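Local coordinates for uncharacterized peptidase Lmo0363 (Listeria monocytogenes, PDB 3L4E), which is probably a serine-type peptidase of the S51 (peptidase E) family, cleaving peptide bonds by a charge-relay mechanism, at residues 85-94 and 120-131; 2-10 and 153-161. All blocks are in the same frame, centred on the assembly; numbering follows the deposited sequence.

Contact 1 of 2, residues 85-94 and 120-131. With SO4 (sulfate ion), chain C.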
ATOM      1  N   VAL A  85      -0.226   2.236  -4.080  1.00 11.04           N
ATOM      2  CA  VAL A  85      -1.217   1.170  -3.980  1.00 11.14           C
ATOM      3  C   VAL A  85      -2.300   1.582  -2.992  1.00 10.28           C
ATOM      4  O   VAL A  85      -2.017   1.797  -1.809  1.00 12.75           O
ATOM      5  CB  VAL A  85      -0.561  -0.158  -3.558  1.00 11.53           C
ATOM      6  CG1 VAL A  85      -1.619  -1.265  -3.389  1.00 14.73           C
ATOM      7  CG2 VAL A  85       0.499  -0.569  -4.579  1.00 12.60           C
ATOM      8  N   THR A  86      -3.538   1.697  -3.482  1.00 11.40           N
ATOM      9  CA  THR A  86      -4.655   2.138  -2.650  1.00 12.60           C
ATOM     10  C   THR A  86      -5.074   1.056  -1.665  1.00 12.15           C
ATOM     11  O   THR A  86      -4.739  -0.119  -1.833  1.00 12.08           O
ATOM     12  CB  THR A  86      -5.914   2.479  -3.477  1.00 14.78           C
ATOM     13  OG1 THR A  86      -6.551   1.257  -3.893  1.00 14.03           O
ATOM     14  CG2 THR A  86      -5.587   3.347  -4.699  1.00 14.72           C
ATOM     15  N   GLY A  87      -5.830   1.458  -0.649  1.00 11.82           N
ATOM     16  CA  GLY A  87      -6.467   0.508   0.240  1.00 14.27           C
ATOM     17  C   GLY A  87      -7.507  -0.342  -0.470  1.00 14.26           C
ATOM     18  O   GLY A  87      -7.778  -0.162  -1.655  1.00 14.21           O
ATOM     19  N   GLY A  88      -8.082  -1.289   0.261  1.00 14.67           N
ATOM     20  CA  GLY A  88      -9.112  -2.163  -0.267  1.00 14.38           C
ATOM     21  C   GLY A  88      -8.955  -3.536   0.353  1.00 16.10           C
ATOM     22  O   GLY A  88      -8.498  -3.656   1.494  1.00 18.37           O
ATOM     23  N   ASN A  89      -9.329  -4.575  -0.387  1.00 17.26           N
ATOM     24  CA  ASN A  89      -9.191  -5.933   0.117  1.00 17.80           C
ATOM     25  C   ASN A  89      -7.773  -6.445  -0.117  1.00 15.27           C
ATOM     26  O   ASN A  89      -7.349  -6.627  -1.269  1.00 15.86           O
ATOM     27  CB  ASN A  89     -10.219  -6.858  -0.528  1.00 20.76           C
ATOM     28  CG  ASN A  89     -10.215  -8.232   0.090  1.00 19.01           C
ATOM     29  OD1 ASN A  89      -9.280  -9.008  -0.114  1.00 19.01           O
ATOM     30  ND2 ASN A  89     -11.257  -8.541   0.855  1.00 20.96           N
ATOM     31  N   THR A  90      -7.039  -6.672   0.974  1.00 14.16           N
ATOM     32  CA  THR A  90      -5.638  -7.072   0.865  1.00 13.64           C
ATOM     33  C   THR A  90      -5.477  -8.409   0.153  1.00 17.03           C
ATOM     34  O   THR A  90      -4.519  -8.604  -0.590  1.00 14.95           O
ATOM     35  CB  THR A  90      -4.937  -7.161   2.243  1.00 15.78           C
ATOM     36  OG1 THR A  90      -5.196  -5.977   2.995  1.00 16.46           O
ATOM     37  CG2 THR A  90      -3.415  -7.327   2.083  1.00 16.47           C
ATOM     38  N   PHE A  91      -6.403  -9.337   0.386  1.00 16.65           N
ATOM     39  CA  PHE A  91      -6.288 -10.660  -0.224  1.00 16.58           C
ATOM     40  C   PHE A  91      -6.477 -10.605  -1.739  1.00 17.06           C
ATOM     41  O   PHE A  91      -5.725 -11.223  -2.485  1.00 16.63           O
ATOM     42  CB  PHE A  91      -7.232 -11.658   0.445  1.00 18.54           C
ATOM     43  CG  PHE A  91      -6.916 -11.876   1.889  1.00 19.05           C
ATOM     44  CD1 PHE A  91      -6.001 -12.840   2.276  1.00 25.04           C
ATOM     45  CD2 PHE A  91      -7.511 -11.088   2.866  1.00 22.33           C
ATOM     46  CE1 PHE A  91      -5.693 -13.022   3.610  1.00 27.75           C
ATOM     47  CE2 PHE A  91      -7.210 -11.270   4.201  1.00 23.94           C
ATOM     48  CZ  PHE A  91      -6.300 -12.233   4.572  1.00 29.26           C
ATOM     49  N   PHE A  92      -7.457  -9.839  -2.195  1.00 18.27           N
ATOM     50  CA  PHE A  92      -7.654  -9.696  -3.634  1.00 15.46           C
ATOM     51  C   PHE A  92      -6.445  -9.028  -4.286  1.00 13.07           C
ATOM     52  O   PHE A  92      -5.979  -9.462  -5.349  1.00 16.76           O
ATOM     53  CB  PHE A  92      -8.922  -8.911  -3.946  1.00 17.33           C
ATOM     54  CG  PHE A  92      -9.209  -8.815  -5.408  1.00 18.10           C
ATOM     55  CD1 PHE A  92      -9.620  -9.937  -6.118  1.00 22.79           C
ATOM     56  CD2 PHE A  92      -9.033  -7.622  -6.086  1.00 17.96           C
ATOM     57  CE1 PHE A  92      -9.868  -9.863  -7.473  1.00 25.34           C
ATOM     58  CE2 PHE A  92      -9.280  -7.538  -7.438  1.00 19.40           C
ATOM     59  CZ  PHE A  92      -9.696  -8.660  -8.137  1.00 21.47           C
ATOM     60  N   LEU A  93      -5.935  -7.981  -3.644  1.00 15.12           N
ATOM     61  CA  LEU A  93      -4.724  -7.310  -4.108  1.00 13.88           C
ATOM     62  C   LEU A  93      -3.551  -8.282  -4.266  1.00 12.27           C
ATOM     63  O   LEU A  93      -2.917  -8.349  -5.327  1.00 14.05           O
ATOM     64  CB  LEU A  93      -4.356  -6.170  -3.159  1.00 13.59           C
ATOM     65  CG  LEU A  93      -3.025  -5.449  -3.392  1.00 13.83           C
ATOM     66  CD1 LEU A  93      -2.985  -4.729  -4.735  1.00 15.31           C
ATOM     67  CD2 LEU A  93      -2.757  -4.482  -2.237  1.00 14.35           C
ATOM     68  N   LEU A  94      -3.249  -9.037  -3.216  1.00 14.63           N
ATOM     69  CA  LEU A  94      -2.117  -9.963  -3.267  1.00 16.28           C
ATOM     70  C   LEU A  94      -2.361 -11.044  -4.317  1.00 15.94           C
ATOM     71  O   LEU A  94      -1.453 -11.431  -5.054  1.00 15.13           O
ATOM     72  CB  LEU A  94      -1.875 -10.599  -1.898  1.00 15.65           C
ATOM     73  CG  LEU A  94      -0.642 -11.499  -1.796  1.00 16.85           C
ATOM     74  CD1 LEU A  94       0.617 -10.737  -2.172  1.00 19.02           C
ATOM     75  CD2 LEU A  94      -0.524 -12.099  -0.384  1.00 18.98           C
ATOM     76  N   SER A 120      -3.054   1.281   3.599  0.58 13.76           N
ATOM     77  CA  SER A 120      -3.808   0.179   4.198  0.58 14.68           C
ATOM     78  C   SER A 120      -3.425  -1.161   3.566  0.58 13.69           C
ATOM     79  O   SER A 120      -2.314  -1.633   3.781  0.58 17.91           O
ATOM     80  CB  SER A 120      -5.309   0.453   4.129  0.58 19.92           C
ATOM     81  OG  SER A 120      -5.638   1.542   4.973  0.58 22.03           O
ATOM     82  N   ALA A 121      -4.321  -1.773   2.795  1.00 13.54           N
ATOM     83  CA  ALA A 121      -3.975  -3.015   2.078  1.00 13.38           C
ATOM     84  C   ALA A 121      -2.594  -2.922   1.402  1.00 13.90           C
ATOM     85  O   ALA A 121      -1.816  -3.887   1.401  1.00 14.21           O
ATOM     86  CB  ALA A 121      -5.040  -3.355   1.036  1.00 15.15           C
ATOM     87  N   GLY A 122      -2.289  -1.761   0.829  1.00 11.87           N
ATOM     88  CA  GLY A 122      -1.018  -1.573   0.143  1.00 11.28           C
ATOM     89  C   GLY A 122       0.164  -1.536   1.097  1.00 12.22           C
ATOM     90  O   GLY A 122       1.298  -1.829   0.705  1.00 13.22           O
ATOM     91  N   ALA A 123      -0.094  -1.173   2.352  1.00 12.49           N
ATOM     92  CA  ALA A 123       0.918  -1.303   3.405  1.00 13.45           C
ATOM     93  C   ALA A 123       0.997  -2.733   3.935  1.00 14.85           C
ATOM     94  O   ALA A 123       2.085  -3.248   4.205  1.00 15.34           O
ATOM     95  CB  ALA A 123       0.627  -0.345   4.561  1.00 13.65           C
ATOM     96  N   VAL A 124      -0.157  -3.371   4.103  1.00 13.25           N
ATOM     97  CA  VAL A 124      -0.176  -4.714   4.660  1.00 15.00           C
ATOM     98  C   VAL A 124       0.646  -5.681   3.796  1.00 15.90           C
ATOM     99  O   VAL A 124       1.348  -6.550   4.332  1.00 16.80           O
ATOM    100  CB  VAL A 124      -1.627  -5.222   4.871  1.00 15.81           C
ATOM    101  CG1 VAL A 124      -1.648  -6.695   5.285  1.00 18.19           C
ATOM    102  CG2 VAL A 124      -2.337  -4.371   5.910  1.00 17.15           C
ATOM    103  N   ILE A 125       0.580  -5.540   2.468  1.00 13.84           N
ATOM    104  CA  ILE A 125       1.322  -6.477   1.605  1.00 14.17           C
ATOM    105  C   ILE A 125       2.851  -6.331   1.659  1.00 16.67           C
ATOM    106  O   ILE A 125       3.568  -7.157   1.085  1.00 15.73           O
ATOM    107  CB  ILE A 125       0.848  -6.468   0.116  1.00 12.31           C
ATOM    108  CG1 ILE A 125       1.090  -5.105  -0.530  1.00 12.00           C
ATOM    109  CG2 ILE A 125      -0.608  -6.883  -0.000  1.00 15.22           C
ATOM    110  CD1 ILE A 125       0.944  -5.148  -2.047  1.00 13.85           C
ATOM    111  N   THR A 126       3.358  -5.305   2.344  1.00 14.71           N
ATOM    112  CA  THR A 126       4.808  -5.198   2.541  1.00 15.72           C
ATOM    113  C   THR A 126       5.316  -6.175   3.607  1.00 21.38           C
ATOM    114  O   THR A 126       6.513  -6.427   3.695  1.00 22.65           O
ATOM    115  CB  THR A 126       5.268  -3.774   2.929  1.00 16.46           C
ATOM    116  OG1 THR A 126       4.764  -3.435   4.228  1.00 18.72           O
ATOM    117  CG2 THR A 126       4.807  -2.743   1.911  1.00 15.78           C
ATOM    118  N   SER A 127       4.401  -6.721   4.406  1.00 19.01           N
ATOM    119  CA  SER A 127       4.752  -7.668   5.467  1.00 21.69           C
ATOM    120  C   SER A 127       5.146  -9.034   4.918  1.00 21.67           C
ATOM    121  O   SER A 127       4.979  -9.311   3.731  1.00 20.49           O
ATOM    122  CB  SER A 127       3.567  -7.845   6.412  1.00 23.10           C
ATOM    123  OG  SER A 127       2.536  -8.597   5.787  1.00 23.58           O
ATOM    124  N   PRO A 128       5.671  -9.904   5.788  1.00 24.95           N
ATOM    125  CA  PRO A 128       6.002 -11.262   5.332  1.00 27.05           C
ATOM    126  C   PRO A 128       4.776 -12.074   4.916  1.00 25.50           C
ATOM    127  O   PRO A 128       4.877 -12.896   4.014  1.00 25.99           O
ATOM    128  CB  PRO A 128       6.649 -11.896   6.570  1.00 27.06           C
ATOM    129  CG  PRO A 128       7.157 -10.725   7.375  1.00 29.06           C
ATOM    130  CD  PRO A 128       6.144  -9.645   7.162  1.00 30.52           C
ATOM    131  N   ASN A 129       3.638 -11.854   5.566  1.00 23.77           N
ATOM    132  CA  ASN A 129       2.467 -12.712   5.376  1.00 25.57           C
ATOM    133  C   ASN A 129       1.214 -11.993   5.868  1.00 27.21           C
ATOM    134  O   ASN A 129       1.215 -11.421   6.960  1.00 30.37           O
ATOM    135  CB  ASN A 129       2.672 -14.044   6.120  1.00 32.06           C
ATOM    136  CG  ASN A 129       1.450 -14.944   6.074  1.00 30.55           C
ATOM    137  OD1 ASN A 129       0.458 -14.694   6.760  1.00 32.95           O
ATOM    138  ND2 ASN A 129       1.520 -16.006   5.275  1.00 32.96           N
ATOM    139  N   ILE A 130       0.153 -12.007   5.068  1.00 22.70           N
ATOM    140  CA  ILE A 130      -1.015 -11.175   5.367  1.00 23.93           C
ATOM    141  C   ILE A 130      -2.141 -11.892   6.115  1.00 29.51           C
ATOM    142  O   ILE A 130      -3.237 -11.353   6.246  1.00 27.95           O
ATOM    143  CB  ILE A 130      -1.593 -10.509   4.098  1.00 20.50           C
ATOM    144  CG1 ILE A 130      -2.151 -11.565   3.130  1.00 20.76           C
ATOM    145  CG2 ILE A 130      -0.523  -9.683   3.411  1.00 19.15           C
ATOM    146  CD1 ILE A 130      -2.938 -10.972   1.964  1.00 18.22           C
ATOM    147  N   ALA A 131      -1.879 -13.095   6.612  1.00 30.36           N
ATOM    148  CA  ALA A 131      -2.915 -13.837   7.318  1.00 32.23           C
ATOM    149  C   ALA A 131      -3.530 -13.018   8.452  1.00 33.14           C
ATOM    150  O   ALA A 131      -4.734 -13.093   8.696  1.00 33.33           O
ATOM    151  CB  ALA A 131      -2.374 -15.171   7.841  1.00 35.88           C
TER
HETATM  152  S   SO4 C 207     -14.253  -6.921   2.664  0.87 49.98           S
HETATM  153  O1  SO4 C 207     -14.788  -8.059   1.925  0.90 60.42           O
HETATM  154  O2  SO4 C 207     -15.181  -5.800   2.583  0.94 49.86           O
HETATM  155  O3  SO4 C 207     -14.068  -7.309   4.056  0.96 49.51           O
HETATM  156  O4  SO4 C 207     -12.963  -6.530   2.094  0.96 52.76           O
HETATM  157  O   HOH W   1      -7.334  -1.477   3.002  1.00 21.89           O

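Contact 2 of 2, residues 2-10 and 153-161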
HETATM    1  N   MSE A   2      17.920  -1.092  -2.652  0.52 37.76           N
HETATM    2  CA  MSE A   2      17.328   0.101  -2.062  0.52 36.03           C
HETATM    3  C   MSE A   2      15.901  -0.181  -1.606  0.52 30.87           C
HETATM    4  O   MSE A   2      15.249  -1.102  -2.104  0.52 35.32           O
HETATM    5  CB  MSE A   2      17.364   1.258  -3.056  0.52 41.79           C
HETATM    6  CG  MSE A   2      18.756   1.829  -3.265  0.52 46.07           C
HETATM    7 SE   MSE A   2      18.908   2.851  -4.910  0.63 56.83          SE
HETATM    8  CE  MSE A   2      19.103   1.375  -6.167  0.52 57.31           C
ATOM      9  N   LYS A   3      15.424   0.605  -0.648  1.00 29.99           N
ATOM     10  CA  LYS A   3      14.094   0.405  -0.096  1.00 29.48           C
ATOM     11  C   LYS A   3      13.511   1.730   0.398  1.00 28.42           C
ATOM     12  O   LYS A   3      13.774   2.164   1.521  1.00 34.30           O
ATOM     13  CB  LYS A   3      14.129  -0.619   1.037  1.00 28.81           C
ATOM     14  CG  LYS A   3      12.766  -1.190   1.387  1.00 33.79           C
ATOM     15  CD  LYS A   3      12.785  -1.872   2.747  1.00 34.61           C
ATOM     16  CE  LYS A   3      13.776  -3.006   2.807  1.00 38.65           C
ATOM     17  NZ  LYS A   3      13.859  -3.519   4.199  1.00 38.70           N
ATOM     18  N   ASN A   4      12.726   2.366  -0.460  1.00 21.64           N
ATOM     19  CA  ASN A   4      12.088   3.639  -0.147  1.00 19.07           C
ATOM     20  C   ASN A   4      10.582   3.433  -0.112  1.00 16.06           C
ATOM     21  O   ASN A   4       9.957   3.258  -1.157  1.00 17.95           O
ATOM     22  CB  ASN A   4      12.449   4.680  -1.207  1.00 21.16           C
ATOM     23  CG  ASN A   4      13.938   4.941  -1.281  1.00 25.36           C
ATOM     24  OD1 ASN A   4      14.490   5.656  -0.456  1.00 26.66           O
ATOM     25  ND2 ASN A   4      14.596   4.351  -2.269  1.00 25.72           N
ATOM     26  N   LEU A   5      10.006   3.436   1.089  1.00 14.54           N
ATOM     27  CA  LEU A   5       8.592   3.146   1.269  1.00 14.76           C
ATOM     28  C   LEU A   5       7.952   4.194   2.154  1.00 13.89           C
ATOM     29  O   LEU A   5       8.565   4.655   3.119  1.00 14.38           O
ATOM     30  CB  LEU A   5       8.395   1.781   1.935  1.00 16.07           C
ATOM     31  CG  LEU A   5       9.301   0.612   1.544  1.00 16.93           C
ATOM     32  CD1 LEU A   5       9.000  -0.600   2.431  1.00 19.00           C
ATOM     33  CD2 LEU A   5       9.133   0.271   0.079  1.00 16.70           C
ATOM     34  N   PHE A   6       6.714   4.552   1.831  1.00 10.97           N
ATOM     35  CA  PHE A   6       5.899   5.409   2.684  1.00 10.42           C
ATOM     36  C   PHE A   6       4.620   4.636   2.954  1.00 12.29           C
ATOM     37  O   PHE A   6       3.859   4.380   2.024  1.00 11.18           O
ATOM     38  CB  PHE A   6       5.598   6.713   1.939  1.00 12.16           C
ATOM     39  CG  PHE A   6       4.744   7.686   2.701  1.00 11.52           C
ATOM     40  CD1 PHE A   6       5.329   8.659   3.508  1.00 12.31           C
ATOM     41  CD2 PHE A   6       3.359   7.648   2.600  1.00 11.79           C
ATOM     42  CE1 PHE A   6       4.550   9.581   4.195  1.00 14.19           C
ATOM     43  CE2 PHE A   6       2.569   8.570   3.295  1.00 13.16           C
ATOM     44  CZ  PHE A   6       3.167   9.532   4.090  1.00 12.49           C
ATOM     45  N   LEU A   7       4.405   4.228   4.206  1.00 12.66           N
ATOM     46  CA  LEU A   7       3.243   3.406   4.549  1.00 13.30           C
ATOM     47  C   LEU A   7       2.237   4.210   5.367  1.00 12.64           C
ATOM     48  O   LEU A   7       2.615   4.967   6.256  1.00 15.30           O
ATOM     49  CB  LEU A   7       3.673   2.141   5.308  1.00 14.20           C
ATOM     50  CG  LEU A   7       4.788   1.323   4.654  1.00 13.65           C
ATOM     51  CD1 LEU A   7       5.125   0.058   5.475  1.00 16.48           C
ATOM     52  CD2 LEU A   7       4.395   0.951   3.231  1.00 16.62           C
ATOM     53  N   THR A   8       0.956   4.035   5.070  1.00 11.93           N
ATOM     54  CA  THR A   8      -0.083   4.855   5.674  1.00 12.97           C
ATOM     55  C   THR A   8      -1.377   4.050   5.812  1.00 14.47           C
ATOM     56  O   THR A   8      -1.563   3.059   5.108  1.00 14.60           O
ATOM     57  CB  THR A   8      -0.314   6.140   4.813  1.00 14.47           C
ATOM     58  OG1 THR A   8      -1.410   6.900   5.337  1.00 18.37           O
ATOM     59  CG2 THR A   8      -0.622   5.779   3.371  1.00 16.72           C
ATOM     60  N   SER A   9      -2.259   4.469   6.719  1.00 15.74           N
ATOM     61  CA  SER A   9      -3.609   3.909   6.818  1.00 17.51           C
ATOM     62  C   SER A   9      -4.564   4.643   5.888  1.00 17.58           C
ATOM     63  O   SER A   9      -5.587   4.100   5.465  1.00 21.49           O
ATOM     64  CB  SER A   9      -4.153   4.041   8.243  1.00 19.14           C
ATOM     65  OG  SER A   9      -3.308   3.442   9.199  1.00 23.99           O
ATOM     66  N   SER A  10      -4.227   5.895   5.590  1.00 19.09           N
ATOM     67  CA  SER A  10      -5.143   6.804   4.919  1.00 20.03           C
ATOM     68  C   SER A  10      -4.336   7.943   4.325  1.00 17.33           C
ATOM     69  O   SER A  10      -4.000   8.897   5.022  1.00 17.56           O
ATOM     70  CB  SER A  10      -6.164   7.344   5.926  1.00 20.56           C
ATOM     71  OG  SER A  10      -6.996   8.342   5.353  1.00 25.09           O
ATOM     72  N   LEU A 153       8.974  -7.118   2.344  1.00 25.62           N
ATOM     73  CA  LEU A 153       9.916  -6.008   2.257  1.00 26.36           C
ATOM     74  C   LEU A 153      10.437  -5.611   3.623  1.00 32.07           C
ATOM     75  O   LEU A 153      11.560  -5.138   3.751  1.00 33.70           O
ATOM     76  CB  LEU A 153       9.251  -4.791   1.611  1.00 23.73           C
ATOM     77  CG  LEU A 153       9.129  -4.816   0.094  1.00 24.48           C
ATOM     78  CD1 LEU A 153       7.970  -3.956  -0.363  1.00 22.28           C
ATOM     79  CD2 LEU A 153      10.435  -4.361  -0.538  1.00 23.84           C
ATOM     80  N   VAL A 154       9.599  -5.779   4.639  1.00 27.03           N
ATOM     81  CA  VAL A 154       9.981  -5.460   6.003  1.00 31.62           C
ATOM     82  C   VAL A 154       9.650  -6.646   6.891  1.00 34.22           C
ATOM     83  O   VAL A 154       8.785  -7.460   6.567  1.00 35.17           O
ATOM     84  CB  VAL A 154       9.279  -4.191   6.530  1.00 27.98           C
ATOM     85  CG1 VAL A 154       9.782  -2.949   5.788  1.00 29.54           C
ATOM     86  CG2 VAL A 154       7.770  -4.323   6.413  1.00 30.04           C
ATOM     87  N   ASP A 155      10.345  -6.750   8.011  1.00 35.59           N
ATOM     88  CA  ASP A 155      10.129  -7.876   8.901  1.00 37.06           C
ATOM     89  C   ASP A 155       8.849  -7.685   9.701  1.00 33.77           C
ATOM     90  O   ASP A 155       8.308  -8.635  10.262  1.00 43.81           O
ATOM     91  CB  ASP A 155      11.329  -8.065   9.829  1.00 41.11           C
ATOM     92  CG  ASP A 155      12.587  -8.481   9.084  1.00 51.60           C
ATOM     93  OD1 ASP A 155      12.484  -8.885   7.904  1.00 52.29           O
ATOM     94  OD2 ASP A 155      13.685  -8.411   9.681  1.00 52.42           O
ATOM     95  N   PHE A 156       8.350  -6.454   9.739  1.00 32.23           N
ATOM     96  CA  PHE A 156       7.167  -6.158  10.542  1.00 26.17           C
ATOM     97  C   PHE A 156       5.845  -6.208   9.769  1.00 30.29           C
ATOM     98  O   PHE A 156       5.821  -6.126   8.532  1.00 27.90           O
ATOM     99  CB  PHE A 156       7.323  -4.829  11.299  1.00 29.61           C
ATOM    100  CG  PHE A 156       7.498  -3.621  10.408  1.00 29.57           C
ATOM    101  CD1 PHE A 156       6.396  -2.962   9.880  1.00 32.29           C
ATOM    102  CD2 PHE A 156       8.763  -3.131  10.123  1.00 31.22           C
ATOM    103  CE1 PHE A 156       6.554  -1.839   9.083  1.00 28.19           C
ATOM    104  CE2 PHE A 156       8.929  -2.007   9.318  1.00 33.16           C
ATOM    105  CZ  PHE A 156       7.819  -1.366   8.794  1.00 32.16           C
ATOM    106  N   SER A 157       4.751  -6.347  10.519  1.00 29.64           N
ATOM    107  CA  SER A 157       3.411  -6.483   9.952  1.00 34.70           C
ATOM    108  C   SER A 157       2.549  -5.260  10.256  1.00 29.20           C
ATOM    109  O   SER A 157       1.981  -5.135  11.346  1.00 31.10           O
ATOM    110  CB  SER A 157       2.732  -7.745  10.491  1.00 37.68           C
ATOM    111  OG  SER A 157       3.490  -8.899  10.179  1.00 36.03           O
ATOM    112  N   THR A 158       2.445  -4.366   9.282  1.00 24.88           N
ATOM    113  CA  THR A 158       1.746  -3.104   9.480  1.00 23.91           C
ATOM    114  C   THR A 158       0.262  -3.336   9.715  1.00 23.03           C
ATOM    115  O   THR A 158      -0.387  -4.071   8.970  1.00 26.23           O
ATOM    116  CB  THR A 158       1.950  -2.165   8.286  1.00 22.24           C
ATOM    117  OG1 THR A 158       3.355  -1.981   8.067  1.00 24.43           O
ATOM    118  CG2 THR A 158       1.287  -0.818   8.530  1.00 22.38           C
ATOM    119  N   LEU A 159      -0.264  -2.711  10.761  1.00 25.22           N
ATOM    120  CA  LEU A 159      -1.673  -2.845  11.116  1.00 25.92           C
ATOM    121  C   LEU A 159      -2.345  -1.480  11.022  1.00 26.95           C
ATOM    122  O   LEU A 159      -2.204  -0.652  11.916  1.00 29.44           O
ATOM    123  CB  LEU A 159      -1.812  -3.419  12.522  1.00 32.50           C
ATOM    124  CG  LEU A 159      -3.236  -3.669  13.007  1.00 31.69           C
ATOM    125  CD1 LEU A 159      -3.965  -4.628  12.075  1.00 33.84           C
ATOM    126  CD2 LEU A 159      -3.199  -4.218  14.421  1.00 35.44           C
ATOM    127  N   PRO A 160      -3.073  -1.234   9.925  1.00 27.56           N
ATOM    128  CA  PRO A 160      -3.605   0.115   9.700  1.00 27.04           C
ATOM    129  C   PRO A 160      -4.909   0.371  10.445  1.00 30.80           C
ATOM    130  O   PRO A 160      -5.572  -0.568  10.914  1.00 32.22           O
ATOM    131  CB  PRO A 160      -3.843   0.143   8.188  1.00 26.58           C
ATOM    132  CG  PRO A 160      -4.171  -1.279   7.854  1.00 29.77           C
ATOM    133  CD  PRO A 160      -3.362  -2.145   8.801  1.00 28.56           C
ATOM    134  N   HIS A 161      -5.257   1.651  10.546  1.00 31.60           N
ATOM    135  CA  HIS A 161      -6.424   2.106  11.295  1.00 34.07           C
ATOM    136  C   HIS A 161      -6.352   1.701  12.773  1.00 34.15           C
ATOM    137  O   HIS A 161      -7.388   1.480  13.393  1.00 39.16           O
ATOM    138  CB  HIS A 161      -7.732   1.583  10.677  1.00 35.44           C
ATOM    139  CG  HIS A 161      -7.807   1.699   9.182  1.00 37.78           C
ATOM    140  ND1 HIS A 161      -7.755   2.909   8.522  1.00 33.02           N
ATOM    141  CD2 HIS A 161      -7.959   0.757   8.222  1.00 36.87           C
ATOM    142  CE1 HIS A 161      -7.859   2.706   7.220  1.00 32.78           C
ATOM    143  NE2 HIS A 161      -7.984   1.406   7.010  1.00 35.08           N
TER

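Contact 1 of 2, residues 85-94 and 120-131
T90 and A121 meet at the heart of this buried contact, where the first turn of helix 90-100 packs on the short helix behind S120, the presumed nucleophile by similarity. S120 sits in a strained turn (phi 50°, psi -110°) between strand 115-119 and helix 121-124, and with G118 and G122 it fits the nucleophile elbow pattern of the glutaminase-like clan. T90 can be followed outward. Its CB rests against the A121 methyl; from there OG1, lying beside the backbone N (chi1 -49°), passes over the same methyl at 3.3 Å from A121 CB and is hydrogen-bonded to D137. That torsion sends the other branch, CG2, anti to the backbone N and among apolar side chains, where it touches I125 CG2 at 3.5 Å, V124 CG1 and I130 CD1. I130 CD1 lies between F91 and L94, about one helical turn apart: it sits over one face of the F91 ring, a CH-pi contact 4.0 Å from the centroid, and also meets L94 CD2 at 3.6 Å. Y148 packs edge-to-face with F91. Toward the sheet, L93 CD2 meets I125 CD1 with the two side chains nearly perpendicular, while V85 CG1 lies 3.6 Å from G122 CA. No direct hydrogen bond joins the segments; a water accepts from both G88 N and A121 N. N89, at the N-cap of helix 90-100, accepts from F92 N through OD1. Its other amide atom, ND2, is hydrogen-bonded to S138 O and also to a sulfate ion, probably from the crystallisation liquor, with N89 ND2 to sulfate O4 at 2.9 Å.

Contact 2 of 2, residues 2-10 and 153-161
S9 and H161 draw the two segments together at the tight end of this contact, just beyond strand 4-8 of the central sheet and strand 157-159. H161 N donates to S9 OG at 3.0 Å in a nearly straight bond (169°). With chi1 at -56°, S9 OG lies beside its own backbone N and also packs on P160, 3.4 Å from P160 CA. The imidazole of H161, a charge-relay residue by similarity, brings its CE1 to 3.2 Å from S9 O; N189 pairs with ND1 and F167 stacks on the ring. From here the backbones diverge, and the gap is bridged midway by side chains and, farther on, by a lysine-to-carbonyl bond. L7 CD1 touches T158 OG1 at 3.7 Å, and L5 CD1 meets V154 CG1 tip to tip at a looser 4.2 Å. At the far, partly exposed end, K3 bends at chi3 (-60°) to bring NZ 2.8 Å from L153 O, nearly along the C=O axis. The contact thus joins an apolar middle to a polar clasp at each end. The lysine bond would probably polarise the L153 carbonyl, whereas the serine bond holds the backbone at H161 and may thereby limit where its imidazole can lie.

In the fold
From the N terminus the chain enters through strand 4-8, an inner strand of the main sheet, and contact 2 is completed only when residues 153-161 return to it. Contact 1 is nested inside this long loop: residues 85-94 leave strand 82-85 for helix 90-100, and residues 120-131 close a smaller loop after strand 115-119. The outer closure brings strand 157-159, part of a separate two-stranded sheet, against one face of the main sheet. The contacts touch where S120 N lies 2.8 Å from T8 O and T126 O lies 2.9 Å from L153 N, both probable hydrogen bonds. In one of two conformers S120 OG approaches H161 NE2 to 3.1 Å, so the presumed charge relay spans both.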